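Local coordinates for protein 3-oxo-glucose-6-phosphate:glutamate aminotransferase (Bacillus subtilis subsp. subtilis, PDB 4K2M) that catalyses the reversible pyridoxal phosphate-dependent transamination of 3-dehydro-glucose 6-phosphate with glutamate, forming the kanosamine 6-phosphate that leads to the antibiotic neotrehalosadiamine, at residues 97-102 with 298-303; 249-254 with 307-312; 273-278 with 294-299. All coordinates share one frame; numbering follows the deposited sequence. Where two conformers were deposited one is given.

Interaction 1 of 3, residues 97-102 with 298-303; sequences GKFTSG and DNLQAA. With O1G (3-deoxy-3-[(E)-({3-hydroxy-2-methyl-5-[(phosphonooxy)methyl]pyridin-4-yl}methylidene)amino]-6-O-phosphono-alpha-D-gluco pyranose), chain I.
Lys98 meets Asn299 through its backbone: Lys98 O accepts a hydrogen bond from Asn299 ND2 at 2.8 Å, and the N-H points at the oxygen with an angle of 159°. The carbonyl oxygen lies close to the plane of the Asn299 amide, whereas the donor stands above the plane of the Lys98 carbonyl. Phe99 follows with a bond from Leu300 N to Phe99 O (3.1 Å), almost straight. Its ring, turned back so that Gly97 C lies over the centre of one face, touches Leu300 obliquely, CD1 of Phe99 being 4.1 Å from CD1 of Leu300. At Thr100 the backbone oxygen receives Asn299 N at 2.8 Å. Three consecutive carbonyls of the loop bind the opening of helix 299-308, two of them satisfying amide N-H groups of its first turn.

This loop, between helices 80-93 and 103-116, carries part of the substrate site of this aspartate aminotransferase-type fold. Thr100 OG1 lies between its own N and carbonyl carbon (chi1 53°), which directs the hydroxyl to the sugar phosphate of the external aldimine; it donates a short hydrogen bond to OP6 of O1G, 2.5 Å. CG2 of Thr100 rests near OD1 of Asp298, an oxygen whose salt bridge goes to Lys256 of the second subunit. Ser101 turns away from the helix, and its OG donates to OP8 of O1G at 3.0 Å. At Gly102 the backbone packs against the Asn299 amide, with CG of Asn299 3.4 Å from CA of Gly102; OD1 of that amide receives weak bonds from Tyr104 N and Leu105 N of helix 103-116.

Interaction 2 of 3, residues 249-254 with 307-312; sequences KNFGVC and ERMKYL. With O1G (3-deoxy-3-[(E)-({3-hydroxy-2-methyl-5-[(phosphonooxy)methyl]pyridin-4-yl}methylidene)amino]-6-O-phosphono-alpha-D-gluco pyranose), chain C.
Phe251 packs against residues 307-312, which include the 3-10 turn 309-311. CG of Met309 sits over one ring face, 4.3 Å from the centroid and 14° off the normal, a CH-pi geometry. SD of Met309, oblique to the ring at 4.9 Å from the centroid of Phe251, adds a Met-aromatic contact. CE1 of Phe251 also approaches the backbone N of Met309 at 3.5 Å. Nearer the backbone, CB of Phe251 meets CD1 of Leu312 at 3.6 Å, and that same methyl reaches Asn250 O.

Arg308 runs along the other half of the loop. Its CD lies 3.3 Å from Gly252 O, and a bend at chi3 (72°) turns the guanidinium toward Val253, whose O lies at its edge; the NH1 bond to Val253 O is weak, 3.0 Å with an N-H angle of 131°. The stronger partner is Glu82, in a salt bridge to NE.

At the start of the loop Lys249, the cofactor-attachment lysine, is detached here, and its NZ donates to O4 of O1G at 2.8 Å. Asn250 is held by His351 and Val349. The loop joins strands 240-244 and 258-262, with helix 103-116 covering Phe251 and Met309 through Phe108, and helix 80-93 reaching Cys254 through Ile86.

Interaction 3 of 3, residues 273-278 with 294-299; sequences QFSYHG and NSKMDN. With O1G (3-deoxy-3-[(E)-({3-hydroxy-2-methyl-5-[(phosphonooxy)methyl]pyridin-4-yl}methylidene)amino]-6-O-phosphono-alpha-D-gluco pyranose), chain I.
The pocket for the external aldimine is lined here by Tyr276 and Asn294, whose backbones are paired in a single beta bridge and whose side chains grip different phosphates of O1G. Tyr276 OH donates to OP7 of the sugar phosphate at 2.7 Å, and that oxygen lies at the ring edge, near its plane. Asn294 ND2 donates to OP1 of the cofactor phosphate, also at 2.7 Å but with a bent N-H angle of 135°. With CG anti to the backbone N (chi1 -173°), the Asn294 side chain runs alongside His277, pointing the same way; its CB is 3.8 Å from NE2 of His277, and the ring and amide planes are 32° apart. CA of Asn294 lies over a face of that imidazole.

Between 273-278 and 294-299 one backbone hydrogen bond forms, Ser295 N to Ser275 O, at 2.9 Å and close to straight; Phe274 and His277 add backbone bonds with Phe293. The pairing ties the chain leaving helix 265-275 to the loop leading into helix 299-308, so that the two pocket residues are brought side by side at the dimer interface of this aminotransferase. Phe153 of the second subunit packs edge-to-face with His277, and Tyr381, Ser244 and Gln227 of that subunit bind the same O1G.

CD of Lys296 approaches CD1 of Tyr276 at 3.6 Å, at a slant to the ring. Bends at chi3 and chi4 turn its NZ toward a water, which accepts from NZ at 2.7 Å and donates to Ser275 OG at 2.9 Å. Ser275 OG is also bonded to Ile272 O.

How the interactions relate
Interactions 1 and 3, with centres about 12 Å apart, share Asp298 and Asn299 and contact the same O1G. Thr100 and Ser101 from one, and Tyr276 from the other, converge on its sugar phosphate, while Asn294 holds the cofactor phosphate. Interaction 2 lies about 16 Å from interaction 1, centre to centre, along helix 299-308, and its Lys249 serves the other O1G, to which Thr100 and Tyr276 of the second subunit also bind. Each pocket therefore draws on both subunits. Direct links join the three: Gln301 OE1 takes a probable hydrogen bond from Cys254 N (3.0 Å), and CE of Met297 packs on Ala302 N (3.5 Å) and on CG1 of Val253 (3.8 Å).

Interaction 1 of 3, residues 97-102 with 298-303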
loop_
_atom_site.group_PDB
_atom_site.type_symbol
_atom_site.label_atom_id
_atom_site.label_comp_id
_atom_site.label_asym_id
_atom_site.label_seq_id
_atom_site.Cartn_x
_atom_site.Cartn_y
_atom_site.Cartn_z
ATOM N N GLY A 97 -8.514 8.065 14.382
ATOM C CA GLY A 97 -8.977 6.836 13.769
ATOM C C GLY A 97 -8.922 6.859 12.251
ATOM O O GLY A 97 -9.327 5.888 11.607
ATOM N N LYS A 98 -8.420 7.945 11.665
ATOM C CA LYS A 98 -8.424 8.059 10.199
ATOM C C LYS A 98 -7.048 7.740 9.655
ATOM O O LYS A 98 -6.135 8.561 9.763
ATOM C CB LYS A 98 -8.844 9.467 9.770
ATOM C CG LYS A 98 -10.253 9.822 10.198
ATOM C CD LYS A 98 -10.607 11.233 9.796
ATOM C CE LYS A 98 -11.980 11.610 10.332
ATOM N NZ LYS A 98 -12.772 12.375 9.331
ATOM N N PHE A 99 -6.901 6.560 9.059
ATOM C CA PHE A 99 -5.574 6.076 8.685
ATOM C C PHE A 99 -5.460 5.824 7.201
ATOM O O PHE A 99 -4.376 5.884 6.644
ATOM C CB PHE A 99 -5.263 4.788 9.446
ATOM C CG PHE A 99 -5.438 4.927 10.928
ATOM C CD1 PHE A 99 -4.960 6.058 11.578
ATOM C CD2 PHE A 99 -6.122 3.963 11.655
ATOM C CE1 PHE A 99 -5.131 6.224 12.950
ATOM C CE2 PHE A 99 -6.291 4.101 13.040
ATOM C CZ PHE A 99 -5.798 5.239 13.690
ATOM N N THR A 100 -6.593 5.537 6.579
ATOM C CA THR A 100 -6.643 5.299 5.141
ATOM C C THR A 100 -7.180 6.566 4.496
ATOM O O THR A 100 -6.407 7.424 4.046
ATOM C CB THR A 100 -7.447 4.019 4.799
ATOM O OG1 THR A 100 -8.739 4.082 5.416
ATOM C CG2 THR A 100 -6.704 2.774 5.302
ATOM N N SER A 101 -8.494 6.714 4.432
ATOM C CA SER A 101 -9.035 7.991 3.988
ATOM C C SER A 101 -8.869 9.005 5.121
ATOM O O SER A 101 -8.852 8.637 6.302
ATOM C CB SER A 101 -10.508 7.859 3.616
ATOM O OG SER A 101 -11.235 7.318 4.694
ATOM N N GLY A 102 -8.728 10.277 4.765
ATOM C CA GLY A 102 -8.589 11.330 5.757
ATOM C C GLY A 102 -8.126 12.659 5.216
ATOM O O GLY A 102 -7.747 12.772 4.050
ATOM N N ASP A 298 -2.184 6.200 2.128
ATOM C CA ASP A 298 -2.846 6.243 3.426
ATOM C C ASP A 298 -2.728 7.625 4.067
ATOM O O ASP A 298 -1.676 8.265 3.986
ATOM C CB ASP A 298 -2.206 5.220 4.365
ATOM C CG ASP A 298 -2.595 3.792 4.020
ATOM O OD1 ASP A 298 -3.652 3.622 3.383
ATOM O OD2 ASP A 298 -1.835 2.867 4.378
ATOM N N ASN A 299 -3.806 8.063 4.717
ATOM C CA ASN A 299 -3.833 9.314 5.473
ATOM C C ASN A 299 -2.704 9.381 6.493
ATOM O O ASN A 299 -2.085 10.435 6.690
ATOM C CB ASN A 299 -5.195 9.452 6.176
ATOM C CG ASN A 299 -5.377 10.800 6.862
ATOM O OD1 ASN A 299 -5.377 11.846 6.205
ATOM N ND2 ASN A 299 -5.583 10.779 8.177
ATOM N N LEU A 300 -2.433 8.261 7.159
ATOM C CA LEU A 300 -1.362 8.241 8.157
ATOM C C LEU A 300 -0.032 8.596 7.501
ATOM O O LEU A 300 0.739 9.402 8.034
ATOM C CB LEU A 300 -1.279 6.882 8.865
ATOM C CG LEU A 300 -0.223 6.821 9.979
ATOM C CD1 LEU A 300 -0.880 6.589 11.321
ATOM C CD2 LEU A 300 0.810 5.724 9.718
ATOM N N GLN A 301 0.225 8.035 6.322
ATOM C CA GLN A 301 1.482 8.318 5.633
ATOM C C GLN A 301 1.541 9.742 5.101
ATOM O O GLN A 301 2.618 10.340 5.040
ATOM C CB GLN A 301 1.732 7.332 4.477
ATOM C CG GLN A 301 1.988 5.890 4.908
ATOM C CD GLN A 301 3.164 5.728 5.877
ATOM O OE1 GLN A 301 4.093 6.540 5.907
ATOM N NE2 GLN A 301 3.116 4.669 6.683
ATOM N N ALA A 302 0.401 10.281 4.689
ATOM C CA ALA A 302 0.359 11.681 4.246
ATOM C C ALA A 302 0.688 12.615 5.410
ATOM O O ALA A 302 1.377 13.624 5.232
ATOM C CB ALA A 302 -1.004 12.023 3.614
ATOM N N ALA A 303 0.216 12.287 6.611
ATOM C CA ALA A 303 0.560 13.101 7.775
ATOM C C ALA A 303 2.062 13.041 8.029
ATOM O O ALA A 303 2.693 14.047 8.353
ATOM C CB ALA A 303 -0.209 12.628 9.024
HETATM P P O1G I . -9.108 -3.995 1.562
HETATM C C3A O1G I . -14.350 -6.436 2.028
HETATM O O3 O1G I . -15.258 -5.927 2.898
HETATM C C1 O1G I . -15.648 -0.392 3.348
HETATM N "N1'" O1G I . -13.588 -8.146 0.591
HETATM C C2 O1G I . -15.484 -1.879 3.025
HETATM O O2 O1G I . -16.491 -2.577 3.836
HETATM C C9A O1G I . -14.521 -7.688 1.444
HETATM C C2A O1G I . -15.733 -8.558 1.750
HETATM C C3 O1G I . -14.082 -2.404 3.358
HETATM N "N3'" O1G I . -14.069 -3.732 2.730
HETATM O O1 O1G I . -15.601 -0.193 4.764
HETATM C C4 O1G I . -12.972 -1.465 2.832
HETATM O O4 O1G I . -11.850 -1.915 3.621
HETATM C C4A O1G I . -13.223 -5.673 1.731
HETATM C C4B O1G I . -13.019 -4.339 2.319
HETATM C C5 O1G I . -13.293 -0.041 3.282
HETATM O O5 O1G I . -14.571 0.384 2.781
HETATM C C5A O1G I . -12.278 -6.176 0.853
HETATM C C5T O1G I . -10.987 -5.476 0.408
HETATM C C6 O1G I . -12.362 1.001 2.728
HETATM C C6A O1G I . -12.481 -7.426 0.292
HETATM O OP1 O1G I . -8.452 -3.928 0.204
HETATM O OP2 O1G I . -8.130 -4.342 2.645
HETATM O OP3 O1G I . -9.921 -2.710 1.834
HETATM O OP4 O1G I . -10.154 -5.256 1.582
HETATM O O6 O1G I . -12.537 2.299 3.167
HETATM P "P'" O1G I . -11.261 3.277 3.271
HETATM O OP6 O1G I . -10.242 2.542 4.126
HETATM O OP7 O1G I . -10.805 3.543 1.850
HETATM O OP8 O1G I . -11.844 4.502 3.967
#

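Interaction 2 of 3, residues 249-254 with 307-312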
loop_
_atom_site.group_PDB
_atom_site.type_symbol
_atom_site.label_atom_id
_atom_site.label_comp_id
_atom_site.label_asym_id
_atom_site.label_seq_id
_atom_site.Cartn_x
_atom_site.Cartn_y
_atom_site.Cartn_z
ATOM N N LYS A 249 13.912 7.048 -0.817
ATOM C CA LYS A 249 13.951 8.103 -1.844
ATOM C C LYS A 249 14.439 9.441 -1.269
ATOM O O LYS A 249 14.562 9.607 -0.051
ATOM C CB LYS A 249 12.577 8.271 -2.521
ATOM C CG LYS A 249 12.056 7.006 -3.238
ATOM C CD LYS A 249 13.000 6.536 -4.340
ATOM C CE LYS A 249 12.553 5.175 -4.857
ATOM N NZ LYS A 249 12.822 4.125 -3.810
ATOM N N ASN A 250 14.720 10.403 -2.146
ATOM C CA ASN A 250 15.201 11.710 -1.675
ATOM C C ASN A 250 14.228 12.351 -0.693
ATOM O O ASN A 250 14.625 13.082 0.217
ATOM C CB ASN A 250 15.429 12.649 -2.867
ATOM C CG ASN A 250 16.708 12.336 -3.618
ATOM O OD1 ASN A 250 17.155 11.190 -3.654
ATOM N ND2 ASN A 250 17.311 13.361 -4.224
ATOM N N PHE A 251 12.942 12.091 -0.915
ATOM C CA PHE A 251 11.894 12.421 0.040
ATOM C C PHE A 251 11.042 11.158 0.164
ATOM O O PHE A 251 10.553 10.636 -0.842
ATOM C CB PHE A 251 11.017 13.566 -0.481
ATOM C CG PHE A 251 9.667 13.631 0.185
ATOM C CD1 PHE A 251 9.561 13.577 1.564
ATOM C CD2 PHE A 251 8.506 13.728 -0.573
ATOM C CE1 PHE A 251 8.326 13.615 2.191
ATOM C CE2 PHE A 251 7.267 13.777 0.036
ATOM C CZ PHE A 251 7.176 13.715 1.435
ATOM N N GLY A 252 10.877 10.664 1.387
ATOM C CA GLY A 252 10.037 9.505 1.605
ATOM C C GLY A 252 9.205 9.611 2.862
ATOM O O GLY A 252 9.402 10.524 3.663
ATOM N N VAL A 253 8.254 8.691 3.008
ATOM C CA VAL A 253 7.429 8.608 4.202
ATOM C C VAL A 253 7.913 7.418 5.037
ATOM O O VAL A 253 9.095 7.062 4.982
ATOM C CB VAL A 253 5.916 8.528 3.850
ATOM C CG1 VAL A 253 5.470 9.847 3.184
ATOM C CG2 VAL A 253 5.625 7.337 2.922
ATOM N N CYS A 254 7.034 6.826 5.841
ATOM C CA CYS A 254 7.432 5.679 6.658
ATOM C C CYS A 254 6.635 4.436 6.279
ATOM O O CYS A 254 6.030 3.761 7.130
ATOM C CB CYS A 254 7.263 5.971 8.150
ATOM S SG CYS A 254 8.326 7.330 8.712
ATOM N N GLU A 307 5.419 16.002 7.472
ATOM C CA GLU A 307 6.535 16.291 8.380
ATOM C C GLU A 307 7.868 16.100 7.685
ATOM O O GLU A 307 8.737 16.972 7.738
ATOM C CB GLU A 307 6.494 15.400 9.622
ATOM C CG GLU A 307 5.343 15.673 10.560
ATOM C CD GLU A 307 5.236 17.135 10.943
ATOM O OE1 GLU A 307 6.276 17.751 11.268
ATOM O OE2 GLU A 307 4.109 17.673 10.893
ATOM N N ARG A 308 8.049 14.958 7.026
ATOM C CA ARG A 308 9.359 14.655 6.462
ATOM C C ARG A 308 9.699 15.580 5.312
ATOM O O ARG A 308 10.872 15.804 5.030
ATOM C CB ARG A 308 9.462 13.169 6.049
ATOM C CG ARG A 308 9.298 12.222 7.252
ATOM C CD ARG A 308 9.793 10.813 6.944
ATOM N NE ARG A 308 11.251 10.802 6.863
ATOM C CZ ARG A 308 12.001 9.785 6.455
ATOM N NH1 ARG A 308 11.449 8.634 6.064
ATOM N NH2 ARG A 308 13.326 9.924 6.462
ATOM N N MET A 309 8.678 16.136 4.661
ATOM C CA MET A 309 8.897 17.022 3.527
ATOM C C MET A 309 9.610 18.291 3.945
ATOM O O MET A 309 10.224 18.955 3.107
ATOM C CB MET A 309 7.569 17.389 2.852
ATOM C CG MET A 309 7.709 17.840 1.404
ATOM S SD MET A 309 6.092 17.973 0.594
ATOM C CE MET A 309 5.076 17.751 2.044
ATOM N N LYS A 310 9.531 18.632 5.230
ATOM C CA LYS A 310 10.171 19.850 5.726
ATOM C C LYS A 310 11.685 19.794 5.587
ATOM O O LYS A 310 12.360 20.825 5.661
ATOM C CB LYS A 310 9.796 20.084 7.187
ATOM C CG LYS A 310 8.302 20.257 7.400
ATOM C CD LYS A 310 7.975 20.260 8.885
ATOM C CE LYS A 310 6.502 20.574 9.094
ATOM N NZ LYS A 310 6.144 20.560 10.540
ATOM N N TYR A 311 12.204 18.589 5.375
ATOM C CA TYR A 311 13.640 18.349 5.287
ATOM C C TYR A 311 14.136 18.244 3.840
ATOM O O TYR A 311 15.342 18.159 3.610
ATOM C CB TYR A 311 14.014 17.066 6.066
ATOM C CG TYR A 311 13.745 17.155 7.555
ATOM C CD1 TYR A 311 14.778 17.363 8.464
ATOM C CD2 TYR A 311 12.451 17.035 8.048
ATOM C CE1 TYR A 311 14.516 17.454 9.841
ATOM C CE2 TYR A 311 12.183 17.125 9.414
ATOM C CZ TYR A 311 13.211 17.337 10.297
ATOM O OH TYR A 311 12.896 17.418 11.640
ATOM N N LEU A 312 13.227 18.273 2.867
ATOM C CA LEU A 312 13.585 17.955 1.474
ATOM C C LEU A 312 14.581 18.907 0.793
ATOM O O LEU A 312 15.570 18.462 0.211
ATOM C CB LEU A 312 12.326 17.793 0.605
ATOM C CG LEU A 312 12.539 17.520 -0.883
ATOM C CD1 LEU A 312 13.395 16.260 -1.082
ATOM C CD2 LEU A 312 11.179 17.390 -1.600
HETATM P P O1G C . 7.956 2.181 -5.322
HETATM C C3A O1G C . 12.458 3.247 -8.837
HETATM O O3 O1G C . 13.710 3.328 -8.326
HETATM C C1 O1G C . 15.261 -0.210 -4.285
HETATM N "N1'" O1G C . 10.897 3.578 -10.583
HETATM C C2 O1G C . 14.729 0.621 -5.455
HETATM O O2 O1G C . 15.856 1.498 -5.793
HETATM C C9A O1G C . 12.158 3.678 -10.133
HETATM C C2A O1G C . 13.199 4.275 -11.064
HETATM C C3 O1G C . 13.467 1.433 -5.113
HETATM N "N3'" O1G C . 12.981 1.923 -6.415
HETATM O O1 O1G C . 15.842 0.615 -3.264
HETATM C C4 O1G C . 12.423 0.591 -4.352
HETATM O O4 O1G C . 11.614 1.618 -3.745
HETATM C C4A O1G C . 11.469 2.719 -8.026
HETATM C C4B O1G C . 11.764 2.232 -6.663
HETATM C C5 O1G C . 13.131 -0.117 -3.198
HETATM O O5 O1G C . 14.197 -0.950 -3.672
HETATM C C5A O1G C . 10.171 2.622 -8.519
HETATM C C5T O1G C . 8.950 2.059 -7.773
HETATM C C6 O1G C . 12.276 -1.130 -2.490
HETATM C C6A O1G C . 9.917 3.056 -9.811
HETATM O OP1 O1G C . 6.864 1.316 -5.914
HETATM O OP2 O1G C . 7.427 3.347 -4.555
HETATM O OP3 O1G C . 9.031 1.337 -4.600
HETATM O OP4 O1G C . 8.683 2.882 -6.614
HETATM O O6 O1G C . 12.785 -1.605 -1.302
HETATM P "P'" O1G C . 11.807 -2.000 -0.089
HETATM O OP6 O1G C . 11.102 -0.717 0.300
HETATM O OP7 O1G C . 10.871 -3.091 -0.557
HETATM O OP8 O1G C . 12.799 -2.485 0.972
#

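Interaction 3 of 3, residues 273-278 with 294-299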
loop_
_atom_site.group_PDB
_atom_site.type_symbol
_atom_site.label_atom_id
_atom_site.label_comp_id
_atom_site.label_asym_id
_atom_site.label_seq_id
_atom_site.Cartn_x
_atom_site.Cartn_y
_atom_site.Cartn_z
ATOM N N GLN A 273 -10.227 7.522 -10.286
ATOM C CA GLN A 273 -11.122 6.371 -10.432
ATOM C C GLN A 273 -10.346 5.057 -10.384
ATOM O O GLN A 273 -10.714 4.145 -9.654
ATOM C CB GLN A 273 -11.958 6.477 -11.728
ATOM C CG GLN A 273 -12.854 7.703 -11.743
ATOM C CD GLN A 273 -13.378 8.033 -13.128
ATOM O OE1 GLN A 273 -12.940 7.456 -14.132
ATOM N NE2 GLN A 273 -14.327 8.962 -13.189
ATOM N N PHE A 274 -9.242 4.975 -11.117
ATOM C CA PHE A 274 -8.420 3.765 -11.087
ATOM C C PHE A 274 -7.758 3.517 -9.724
ATOM O O PHE A 274 -7.525 2.367 -9.346
ATOM C CB PHE A 274 -7.343 3.810 -12.178
ATOM C CG PHE A 274 -7.790 3.245 -13.491
ATOM C CD1 PHE A 274 -8.007 1.884 -13.630
ATOM C CD2 PHE A 274 -7.981 4.072 -14.586
ATOM C CE1 PHE A 274 -8.411 1.347 -14.845
ATOM C CE2 PHE A 274 -8.393 3.548 -15.813
ATOM C CZ PHE A 274 -8.601 2.188 -15.942
ATOM N N SER A 275 -7.467 4.591 -8.993
ATOM C CA SER A 275 -6.771 4.490 -7.703
ATOM C C SER A 275 -7.699 3.996 -6.605
ATOM O O SER A 275 -7.259 3.566 -5.520
ATOM C CB SER A 275 -6.222 5.857 -7.302
ATOM O OG SER A 275 -7.267 6.668 -6.764
ATOM N N TYR A 276 -9.000 4.093 -6.855
ATOM C CA TYR A 276 -9.957 3.721 -5.827
ATOM C C TYR A 276 -11.183 2.993 -6.381
ATOM O O TYR A 276 -12.278 3.563 -6.469
ATOM C CB TYR A 276 -10.340 4.944 -4.984
ATOM C CG TYR A 276 -10.981 4.602 -3.663
ATOM C CD1 TYR A 276 -10.302 3.845 -2.717
ATOM C CD2 TYR A 276 -12.260 5.057 -3.349
ATOM C CE1 TYR A 276 -10.890 3.533 -1.487
ATOM C CE2 TYR A 276 -12.856 4.756 -2.134
ATOM C CZ TYR A 276 -12.157 3.996 -1.207
ATOM O OH TYR A 276 -12.726 3.696 0.003
ATOM N N HIS A 277 -10.956 1.738 -6.768
ATOM C CA HIS A 277 -12.019 0.757 -7.043
ATOM C C HIS A 277 -12.892 1.042 -8.257
ATOM O O HIS A 277 -13.875 0.334 -8.507
ATOM C CB HIS A 277 -12.883 0.533 -5.794
ATOM C CG HIS A 277 -12.152 -0.155 -4.681
ATOM N ND1 HIS A 277 -11.614 -1.419 -4.822
ATOM C CD2 HIS A 277 -11.854 0.244 -3.420
ATOM C CE1 HIS A 277 -11.013 -1.766 -3.696
ATOM N NE2 HIS A 277 -11.153 -0.780 -2.827
ATOM N N GLY A 278 -12.526 2.058 -9.025
ATOM C CA GLY A 278 -13.312 2.412 -10.200
ATOM C C GLY A 278 -14.498 3.278 -9.818
ATOM O O GLY A 278 -15.393 3.504 -10.634
ATOM N N ASN A 294 -7.116 -0.742 -5.119
ATOM C CA ASN A 294 -7.133 -0.116 -3.806
ATOM C C ASN A 294 -5.775 0.517 -3.581
ATOM O O ASN A 294 -4.946 -0.015 -2.829
ATOM C CB ASN A 294 -7.407 -1.156 -2.720
ATOM C CG ASN A 294 -7.610 -0.534 -1.349
ATOM O OD1 ASN A 294 -7.724 0.690 -1.217
ATOM N ND2 ASN A 294 -7.656 -1.379 -0.308
ATOM N N SER A 295 -5.545 1.670 -4.205
ATOM C CA SER A 295 -4.181 2.171 -4.298
ATOM C C SER A 295 -4.014 3.651 -4.027
ATOM O O SER A 295 -3.106 4.256 -4.589
ATOM C CB SER A 295 -3.595 1.837 -5.664
ATOM O OG SER A 295 -3.555 0.435 -5.868
ATOM N N LYS A 296 -4.872 4.236 -3.190
ATOM C CA LYS A 296 -4.607 5.577 -2.675
ATOM C C LYS A 296 -3.535 5.523 -1.590
ATOM O O LYS A 296 -3.367 4.507 -0.917
ATOM C CB LYS A 296 -5.877 6.204 -2.089
ATOM C CG LYS A 296 -6.963 6.491 -3.113
ATOM C CD LYS A 296 -8.282 6.854 -2.433
ATOM C CE LYS A 296 -8.157 8.144 -1.630
ATOM N NZ LYS A 296 -7.627 9.258 -2.478
ATOM N N MET A 297 -2.819 6.623 -1.395
ATOM C CA MET A 297 -1.918 6.727 -0.243
ATOM C C MET A 297 -2.749 6.721 1.040
ATOM O O MET A 297 -3.901 7.169 1.034
ATOM C CB MET A 297 -1.118 8.031 -0.342
ATOM C CG MET A 297 -0.152 8.278 0.794
ATOM S SD MET A 297 0.777 9.768 0.361
ATOM C CE MET A 297 2.057 9.756 1.604
ATOM N N ASP A 298 -2.184 6.200 2.128
ATOM C CA ASP A 298 -2.846 6.243 3.426
ATOM C C ASP A 298 -2.728 7.625 4.067
ATOM O O ASP A 298 -1.676 8.265 3.986
ATOM C CB ASP A 298 -2.206 5.220 4.365
ATOM C CG ASP A 298 -2.595 3.792 4.020
ATOM O OD1 ASP A 298 -3.652 3.622 3.383
ATOM O OD2 ASP A 298 -1.835 2.867 4.378
ATOM N N ASN A 299 -3.806 8.063 4.717
ATOM C CA ASN A 299 -3.833 9.314 5.473
ATOM C C ASN A 299 -2.704 9.381 6.493
ATOM O O ASN A 299 -2.085 10.435 6.690
ATOM C CB ASN A 299 -5.195 9.452 6.176
ATOM C CG ASN A 299 -5.377 10.800 6.862
ATOM O OD1 ASN A 299 -5.377 11.846 6.205
ATOM N ND2 ASN A 299 -5.583 10.779 8.177
HETATM P P O1G I . -9.108 -3.995 1.562
HETATM C C3A O1G I . -14.350 -6.436 2.028
HETATM O O3 O1G I . -15.258 -5.927 2.898
HETATM C C1 O1G I . -15.648 -0.392 3.348
HETATM N "N1'" O1G I . -13.588 -8.146 0.591
HETATM C C2 O1G I . -15.484 -1.879 3.025
HETATM O O2 O1G I . -16.491 -2.577 3.836
HETATM C C9A O1G I . -14.521 -7.688 1.444
HETATM C C2A O1G I . -15.733 -8.558 1.750
HETATM C C3 O1G I . -14.082 -2.404 3.358
HETATM N "N3'" O1G I . -14.069 -3.732 2.730
HETATM O O1 O1G I . -15.601 -0.193 4.764
HETATM C C4 O1G I . -12.972 -1.465 2.832
HETATM O O4 O1G I . -11.850 -1.915 3.621
HETATM C C4A O1G I . -13.223 -5.673 1.731
HETATM C C4B O1G I . -13.019 -4.339 2.319
HETATM C C5 O1G I . -13.293 -0.041 3.282
HETATM O O5 O1G I . -14.571 0.384 2.781
HETATM C C5A O1G I . -12.278 -6.176 0.853
HETATM C C5T O1G I . -10.987 -5.476 0.408
HETATM C C6 O1G I . -12.362 1.001 2.728
HETATM C C6A O1G I . -12.481 -7.426 0.292
HETATM O OP1 O1G I . -8.452 -3.928 0.204
HETATM O OP2 O1G I . -8.130 -4.342 2.645
HETATM O OP3 O1G I . -9.921 -2.710 1.834
HETATM O OP4 O1G I . -10.154 -5.256 1.582
HETATM O O6 O1G I . -12.537 2.299 3.167
HETATM P "P'" O1G I . -11.261 3.277 3.271
HETATM O OP6 O1G I . -10.242 2.542 4.126
HETATM O OP7 O1G I . -10.805 3.543 1.850
HETATM O OP8 O1G I . -11.844 4.502 3.967
HETATM O O HOH W 1 -7.416 9.106 -5.200
#